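Local coordinates for GTP-binding protein (Pyrococcus horikoshii, PDB 1WXQ) that is of unknown function but probably binds GTP, as a member of the Obg-type GTPases that carries a TGS domain, at residues 56-61 / 336-341; 323-328 / 387-392; 350-355 / 378-383. All coordinates share one frame; numbering follows the deposited sequence.

Contact 1. Residues 56-61 / 336-341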
# COMPACT_ATOMS: atom_id res chain seq x y z
N SER A 56 2.38 -6.22 28.52
CA SER A 56 2.65 -7.61 28.20
C SER A 56 1.51 -8.24 27.39
O SER A 56 0.67 -8.97 27.90
CB SER A 56 2.83 -8.37 29.52
OG SER A 56 3.56 -7.57 30.44
N PRO A 57 1.48 -7.89 26.09
CA PRO A 57 0.50 -8.45 25.16
C PRO A 57 0.93 -9.84 24.67
O PRO A 57 2.11 -10.12 24.53
CB PRO A 57 0.41 -7.48 23.97
CG PRO A 57 1.53 -6.45 24.10
CD PRO A 57 2.37 -7.01 25.35
N ASN A 58 -0.04 -10.74 24.42
CA ASN A 58 0.34 -12.02 23.81
C ASN A 58 -0.07 -12.08 22.34
O ASN A 58 -1.10 -12.62 21.96
CB ASN A 58 -0.30 -13.18 24.57
CG ASN A 58 -0.69 -12.79 25.98
OD1 ASN A 58 -1.86 -12.72 26.33
ND2 ASN A 58 0.34 -12.64 26.83
N PRO A 59 0.74 -11.48 21.45
CA PRO A 59 0.49 -11.40 20.01
C PRO A 59 0.46 -12.73 19.27
O PRO A 59 1.21 -13.65 19.60
CB PRO A 59 1.62 -10.50 19.52
CG PRO A 59 2.74 -10.89 20.42
CD PRO A 59 2.06 -10.90 21.77
N GLN A 60 -0.40 -12.81 18.26
CA GLN A 60 -0.53 -14.02 17.46
C GLN A 60 -0.41 -13.73 15.97
O GLN A 60 0.35 -14.41 15.27
CB GLN A 60 -1.87 -14.70 17.76
CG GLN A 60 -2.13 -14.90 19.25
CD GLN A 60 -3.15 -15.98 19.54
OE1 GLN A 60 -3.51 -16.23 20.70
NE2 GLN A 60 -3.63 -16.65 18.48
N ASN A 61 -1.13 -12.73 15.47
CA ASN A 61 -0.98 -12.49 14.04
C ASN A 61 0.13 -11.48 13.76
O ASN A 61 0.56 -11.28 12.64
CB ASN A 61 -2.34 -12.04 13.49
CG ASN A 61 -2.87 -10.89 14.31
OD1 ASN A 61 -2.19 -10.36 15.19
ND2 ASN A 61 -4.13 -10.52 14.03
N GLY A 336 -7.98 -16.58 26.22
CA GLY A 336 -7.44 -16.02 27.46
C GLY A 336 -6.16 -15.21 27.27
O GLY A 336 -5.47 -14.87 28.21
N ASN A 337 -5.83 -14.92 26.00
CA ASN A 337 -4.68 -14.06 25.74
C ASN A 337 -5.12 -12.61 25.55
O ASN A 337 -6.24 -12.32 25.16
CB ASN A 337 -3.97 -14.55 24.49
CG ASN A 337 -3.65 -16.02 24.64
OD1 ASN A 337 -4.50 -16.88 24.47
ND2 ASN A 337 -2.36 -16.30 24.90
N VAL A 338 -4.22 -11.66 25.88
CA VAL A 338 -4.58 -10.25 25.78
C VAL A 338 -4.10 -9.62 24.47
O VAL A 338 -2.98 -9.85 24.02
CB VAL A 338 -3.96 -9.52 26.97
CG1 VAL A 338 -2.48 -9.91 27.09
CG2 VAL A 338 -4.07 -8.03 26.77
N LEU A 339 -4.98 -8.83 23.86
CA LEU A 339 -4.74 -8.17 22.57
C LEU A 339 -4.09 -9.10 21.56
O LEU A 339 -3.09 -8.75 20.93
CB LEU A 339 -3.87 -6.93 22.75
CG LEU A 339 -4.49 -5.75 23.49
CD1 LEU A 339 -3.47 -4.64 23.65
CD2 LEU A 339 -5.70 -5.24 22.73
N PRO A 340 -4.66 -10.31 21.38
CA PRO A 340 -4.18 -11.36 20.46
C PRO A 340 -4.01 -10.99 18.98
O PRO A 340 -2.98 -11.31 18.39
CB PRO A 340 -5.21 -12.47 20.64
CG PRO A 340 -5.67 -12.28 22.05
CD PRO A 340 -5.85 -10.79 22.10
N HIS A 341 -5.00 -10.34 18.39
CA HIS A 341 -4.89 -9.99 16.97
C HIS A 341 -5.07 -8.52 16.63
O HIS A 341 -5.69 -7.75 17.37
CB HIS A 341 -5.88 -10.80 16.14
CG HIS A 341 -5.82 -12.26 16.40
ND1 HIS A 341 -6.43 -12.85 17.48
CD2 HIS A 341 -5.21 -13.26 15.72
CE1 HIS A 341 -6.20 -14.15 17.46
NE2 HIS A 341 -5.47 -14.43 16.40
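Pro57, Pro59 and Asn61 run beside Val338, Pro340 and His341 in the same chain direction, although neither loop forms a regular strand; CA of Pro59 lies 4.7 Å from CA of Pro340. Two backbone bonds tie the loops, from Asn58 N to Val338 O (3.1 Å) and from Gln60 N to Pro340 O (3.0 Å). A third comes from a side chain: Asn58 OD1 accepts Val338 N at 2.6 Å. This bond is fairly straight, 162° at the hydrogen, with the donor tilted 27° from the amide plane, so Asn58 grips both the N-H and the carbonyl of one valine. Val338 CG1, set between its own backbone N and carbonyl carbon (chi1 49°), lies across the Asn58 amide and also reaches Ser56 O at 3.4 Å. Further along, the extended Gln60 chain lies alongside Pro340, and its NE2 is 3.6 Å from His341 NE2. The Asn61 amide lies near His341, but its exact placement is doubtful. Pro57 CB lies 4.5 Å from Leu339 CB, a loose apolar contact, while Leu339 O is bound by the hydroxyl of Tyr62. The GTPase-region loop thus meets the TGS-region loop through main-chain groups and amides, implying a polar, directional junction with little hydrophobic content.

Contact 2. Residues 323-328 / 387-392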
# COMPACT_ATOMS: atom_id res chain seq x y z
N TYR A 323 -7.84 -3.57 17.12
CA TYR A 323 -7.75 -4.82 17.88
C TYR A 323 -9.04 -5.28 18.53
O TYR A 323 -9.58 -4.59 19.40
CB TYR A 323 -6.71 -4.69 19.00
CG TYR A 323 -5.31 -4.35 18.54
CD1 TYR A 323 -4.99 -3.06 18.11
CD2 TYR A 323 -4.29 -5.29 18.59
CE1 TYR A 323 -3.68 -2.72 17.75
CE2 TYR A 323 -2.98 -4.97 18.24
CZ TYR A 323 -2.68 -3.69 17.83
OH TYR A 323 -1.38 -3.37 17.52
N PRO A 324 -9.55 -6.46 18.14
CA PRO A 324 -10.79 -7.03 18.69
C PRO A 324 -10.49 -7.90 19.90
O PRO A 324 -9.59 -8.74 19.87
CB PRO A 324 -11.33 -7.85 17.53
CG PRO A 324 -10.09 -8.41 16.96
CD PRO A 324 -9.15 -7.20 16.93
N VAL A 325 -11.25 -7.69 20.96
CA VAL A 325 -11.09 -8.44 22.20
C VAL A 325 -12.38 -9.16 22.58
O VAL A 325 -13.42 -9.00 21.92
CB VAL A 325 -10.70 -7.50 23.37
CG1 VAL A 325 -9.30 -6.94 23.14
CG2 VAL A 325 -11.72 -6.38 23.50
N HIS A 326 -12.31 -9.94 23.65
CA HIS A 326 -13.45 -10.70 24.15
C HIS A 326 -13.89 -9.97 25.42
O HIS A 326 -15.07 -9.92 25.77
CB HIS A 326 -13.09 -12.18 24.28
CG HIS A 326 -14.26 -13.07 24.57
ND1 HIS A 326 -14.11 -14.39 24.96
CD2 HIS A 326 -15.59 -12.86 24.48
CE1 HIS A 326 -15.30 -14.94 25.10
NE2 HIS A 326 -16.22 -14.03 24.82
N ASP A 327 -12.87 -9.38 26.07
CA ASP A 327 -13.17 -8.70 27.31
C ASP A 327 -12.45 -7.33 27.43
O ASP A 327 -11.23 -7.27 27.51
CB ASP A 327 -12.64 -9.59 28.46
CG ASP A 327 -12.97 -9.09 29.86
OD1 ASP A 327 -12.53 -7.97 30.22
OD2 ASP A 327 -13.68 -9.81 30.59
N GLU A 328 -13.23 -6.25 27.39
CA GLU A 328 -12.67 -4.90 27.45
C GLU A 328 -12.17 -4.64 28.86
O GLU A 328 -11.66 -5.56 29.52
CB GLU A 328 -13.74 -3.87 27.09
CG GLU A 328 -15.09 -4.44 26.65
CD GLU A 328 -15.88 -5.08 27.79
OE1 GLU A 328 -15.42 -6.11 28.34
OE2 GLU A 328 -16.95 -4.54 28.14
N ASN A 387 -5.90 2.71 15.90
CA ASN A 387 -5.46 2.10 17.15
C ASN A 387 -6.60 1.91 18.16
O ASN A 387 -6.43 2.07 19.36
CB ASN A 387 -4.37 2.99 17.75
CG ASN A 387 -3.04 2.30 17.66
OD1 ASN A 387 -2.94 1.09 17.51
ND2 ASN A 387 -1.97 3.11 17.74
N ASP A 388 -7.79 1.58 17.64
CA ASP A 388 -8.93 1.41 18.52
C ASP A 388 -8.95 0.03 19.19
O ASP A 388 -8.48 -0.96 18.65
CB ASP A 388 -10.21 1.62 17.70
CG ASP A 388 -10.74 3.02 17.96
OD1 ASP A 388 -10.09 3.75 18.71
OD2 ASP A 388 -11.78 3.37 17.40
N ILE A 389 -9.49 -0.18 20.39
CA ILE A 389 -9.56 -1.51 21.00
C ILE A 389 -11.07 -1.74 21.07
O ILE A 389 -11.81 -0.90 21.58
CB ILE A 389 -8.91 -1.51 22.41
CG1 ILE A 389 -7.49 -0.95 22.31
CG2 ILE A 389 -8.85 -2.93 22.98
CD1 ILE A 389 -6.80 -0.73 23.63
N VAL A 390 -11.55 -2.88 20.56
CA VAL A 390 -12.99 -3.09 20.52
C VAL A 390 -13.56 -4.46 20.89
O VAL A 390 -13.01 -5.49 20.53
CB VAL A 390 -13.51 -2.72 19.10
CG1 VAL A 390 -14.92 -3.25 18.89
CG2 VAL A 390 -13.50 -1.21 18.94
N LYS A 391 -14.69 -4.44 21.60
CA LYS A 391 -15.39 -5.66 22.01
C LYS A 391 -16.60 -5.88 21.09
O LYS A 391 -17.48 -5.03 20.97
CB LYS A 391 -15.85 -5.55 23.48
CG LYS A 391 -16.85 -6.62 23.96
CD LYS A 391 -16.53 -8.09 24.25
CE LYS A 391 -17.65 -9.13 24.37
NZ LYS A 391 -18.35 -9.40 25.62
N ILE A 392 -16.62 -7.04 20.44
CA ILE A 392 -17.72 -7.38 19.53
C ILE A 392 -18.75 -8.29 20.20
O ILE A 392 -18.41 -9.31 20.82
CB ILE A 392 -17.18 -8.05 18.25
CG1 ILE A 392 -16.23 -7.09 17.52
CG2 ILE A 392 -18.33 -8.46 17.36
CD1 ILE A 392 -15.53 -7.69 16.32
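Tyr323 turns the edge of its ring toward Asn387 and Asp388: Asn387 OD1 lies near the ring plane, 3.9 Å from CE1, and Asp388 O sits at the same rim. The ring and the Asn387 amide run side by side with planes 25° apart, while the ring of His48 meets the tyrosine obliquely and Asn387 ND2 is held by Asp47 O. At the other end, Lys391 CE comes loosely to the edge of the His326 imidazole, an approach whose detail is doubtful. With CG anti to the backbone N (chi1 168°) and a bend at chi2, the lysine presents its aliphatic part to Glu328, whose CG is 3.4 Å from Lys391 CB; the charged ends do not meet. Between these flanks Tyr323 N bonds Asp388 O (3.1 Å), Val390 N bonds Tyr323 O (2.9 Å) and Val325 N bonds Val390 O (2.9 Å), a parallel pairing. Val325 CG1 packs on Ile389 CG2 (4.0 Å) on the tyrosine's face of the sheet. Pro324 and Val390 occupy the opposite face, where Pro324 and Ile392 touch Leu354 of helix 351-358. Parallel central strands, here 319-325 and 388-394, in a four-stranded mixed sheet ordered 2-1-4-3 and covered by a helix are characteristic of the ubiquitin-like beta-grasp fold of TGS domains.

Contact 3. Residues 350-355 / 378-383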
# COMPACT_ATOMS: atom_id res chain seq x y z
N THR A 350 -16.41 0.03 10.21
CA THR A 350 -17.18 0.09 11.44
C THR A 350 -16.90 -1.19 12.19
O THR A 350 -16.27 -2.11 11.64
CB THR A 350 -18.70 0.22 11.16
OG1 THR A 350 -19.12 -0.83 10.28
CG2 THR A 350 -19.01 1.56 10.53
N PRO A 351 -17.33 -1.28 13.46
CA PRO A 351 -17.06 -2.51 14.19
C PRO A 351 -17.65 -3.76 13.54
O PRO A 351 -17.05 -4.84 13.61
CB PRO A 351 -17.64 -2.22 15.57
CG PRO A 351 -17.33 -0.76 15.72
CD PRO A 351 -17.79 -0.22 14.37
N ARG A 352 -18.80 -3.62 12.89
CA ARG A 352 -19.36 -4.78 12.23
C ARG A 352 -18.43 -5.25 11.13
O ARG A 352 -18.29 -6.44 10.86
CB ARG A 352 -20.71 -4.40 11.64
CG ARG A 352 -21.33 -5.55 10.85
CD ARG A 352 -22.56 -5.11 10.04
NE ARG A 352 -23.60 -4.60 10.93
CZ ARG A 352 -24.57 -5.46 11.30
NH1 ARG A 352 -24.56 -6.71 10.87
NH2 ARG A 352 -25.56 -5.04 12.11
N ASP A 353 -17.74 -4.31 10.48
CA ASP A 353 -16.77 -4.66 9.44
C ASP A 353 -15.63 -5.39 10.11
O ASP A 353 -15.06 -6.31 9.54
CB ASP A 353 -16.21 -3.41 8.74
CG ASP A 353 -17.23 -2.72 7.84
OD1 ASP A 353 -17.91 -3.42 7.07
OD2 ASP A 353 -17.34 -1.48 7.87
N LEU A 354 -15.28 -4.98 11.32
CA LEU A 354 -14.19 -5.64 12.04
C LEU A 354 -14.62 -7.06 12.41
O LEU A 354 -13.78 -7.95 12.53
CB LEU A 354 -13.83 -4.85 13.30
CG LEU A 354 -12.89 -5.61 14.24
CD1 LEU A 354 -11.53 -5.81 13.55
CD2 LEU A 354 -12.76 -4.86 15.56
N ALA A 355 -15.92 -7.27 12.58
CA ALA A 355 -16.46 -8.60 12.90
C ALA A 355 -16.22 -9.57 11.74
O ALA A 355 -15.80 -10.71 11.95
CB ALA A 355 -17.96 -8.51 13.21
N VAL A 378 -20.62 1.89 21.42
CA VAL A 378 -20.44 2.68 20.22
C VAL A 378 -21.70 2.64 19.35
O VAL A 378 -22.61 1.85 19.58
CB VAL A 378 -19.20 2.13 19.43
CG1 VAL A 378 -19.63 1.47 18.14
CG2 VAL A 378 -18.21 3.24 19.19
N GLY A 379 -21.73 3.51 18.35
CA GLY A 379 -22.85 3.53 17.42
C GLY A 379 -22.60 2.49 16.35
O GLY A 379 -21.48 2.02 16.21
N GLU A 380 -23.62 2.13 15.58
CA GLU A 380 -23.43 1.13 14.53
C GLU A 380 -22.71 1.72 13.34
O GLU A 380 -22.12 1.01 12.53
CB GLU A 380 -24.78 0.60 14.08
CG GLU A 380 -24.78 0.09 12.66
CD GLU A 380 -24.24 -1.31 12.56
OE1 GLU A 380 -24.27 -2.01 13.60
OE2 GLU A 380 -23.80 -1.71 11.46
N ASP A 381 -22.78 3.03 13.26
CA ASP A 381 -22.15 3.77 12.19
C ASP A 381 -20.81 4.33 12.64
O ASP A 381 -20.20 5.14 11.95
CB ASP A 381 -23.07 4.90 11.76
CG ASP A 381 -24.40 4.39 11.21
OD1 ASP A 381 -24.38 3.63 10.21
OD2 ASP A 381 -25.46 4.74 11.78
N TYR A 382 -20.34 3.88 13.80
CA TYR A 382 -19.08 4.33 14.35
C TYR A 382 -17.89 4.01 13.45
O TYR A 382 -17.72 2.89 12.98
CB TYR A 382 -18.84 3.69 15.72
CG TYR A 382 -17.50 4.02 16.33
CD1 TYR A 382 -17.23 5.30 16.83
CD2 TYR A 382 -16.50 3.06 16.43
CE1 TYR A 382 -16.01 5.60 17.42
CE2 TYR A 382 -15.27 3.35 17.02
CZ TYR A 382 -15.03 4.62 17.51
OH TYR A 382 -13.82 4.92 18.10
N GLU A 383 -17.07 5.03 13.21
CA GLU A 383 -15.90 4.83 12.37
C GLU A 383 -14.68 4.45 13.19
O GLU A 383 -14.23 5.18 14.07
CB GLU A 383 -15.62 6.14 11.62
CG GLU A 383 -16.88 6.74 10.98
CD GLU A 383 -16.58 8.16 10.56
OE1 GLU A 383 -15.64 8.37 9.81
OE2 GLU A 383 -17.30 9.06 11.01
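Pro351, the first residue of the beta-grasp helix, and the N-cap Thr350 before it pack against Val378 and Tyr382, which lie in the loop leading to the last strand, 388-394. The compact part centres on the proline. Its CG is 4.0 Å from Val378 CG1 and equally 4.0 Å from Tyr382 CD2, meeting the tyrosine at the ring edge, near its plane. Val378 CG2 lies over one face of the same ring, offset toward the rim, so valine, proline and tyrosine form one apolar cluster, extended by contacts of Pro351 with Leu384 and with Ala369 of strand 366-371. The hydroxyl of Tyr382 bonds OD2 of Asp388. The carbonyl of Tyr382 is turned to the start of the helix, where Thr350 CA makes a C-H...O contact with Tyr382 O at 3.2 Å and Pro351 CD also touches that oxygen.

Within the helix start, Asp353 OD2 accepts from both the backbone N (2.9 Å) and the OG1 of Thr350, the hydroxyl coming from above the carboxylate plane. The aspartate's negative charge near the helix N-terminus would probably be favourable.

On the solvent side the packing thins out. Gly379 to Tyr382 make a type I turn whose closing backbone bond is weak, and the exposed Glu380 bends back at chi2 so that its carboxylate returns to the helix. It meets Arg352 there in a salt bridge, and both side chains touch Phe366. The guanidinium and carboxylate planes are 53° apart, and a single N-H makes the bond: Arg352 NH2 stays 3.6 Å from Glu380 OE1, whereas Arg352 NE donates to the syn side of Glu380 OE2 at 2.9 Å, almost straight at 166°.

In the fold
Contact 2 is partly buried and pairs central strands of the TGS-region sheet, whereas contacts 1 and 3 are surface contacts. Contact 3 lies within the loop closed by contact 2, and the two share the Tyr382-Asp388 link and the packing round Leu354. Contact 1, whose centre is about 11 Å from that of contact 2, touches it where Leu339 meets Tyr323 and Ile389, linking the GTPase-region loop to the same sheet. Contacts 1 and 3 do not touch. Regular backbone bonding dominates 323-328/387-392, mixed amide and main-chain bonding 56-61/336-341, and apolar packing with a peripheral salt bridge 350-355/378-383.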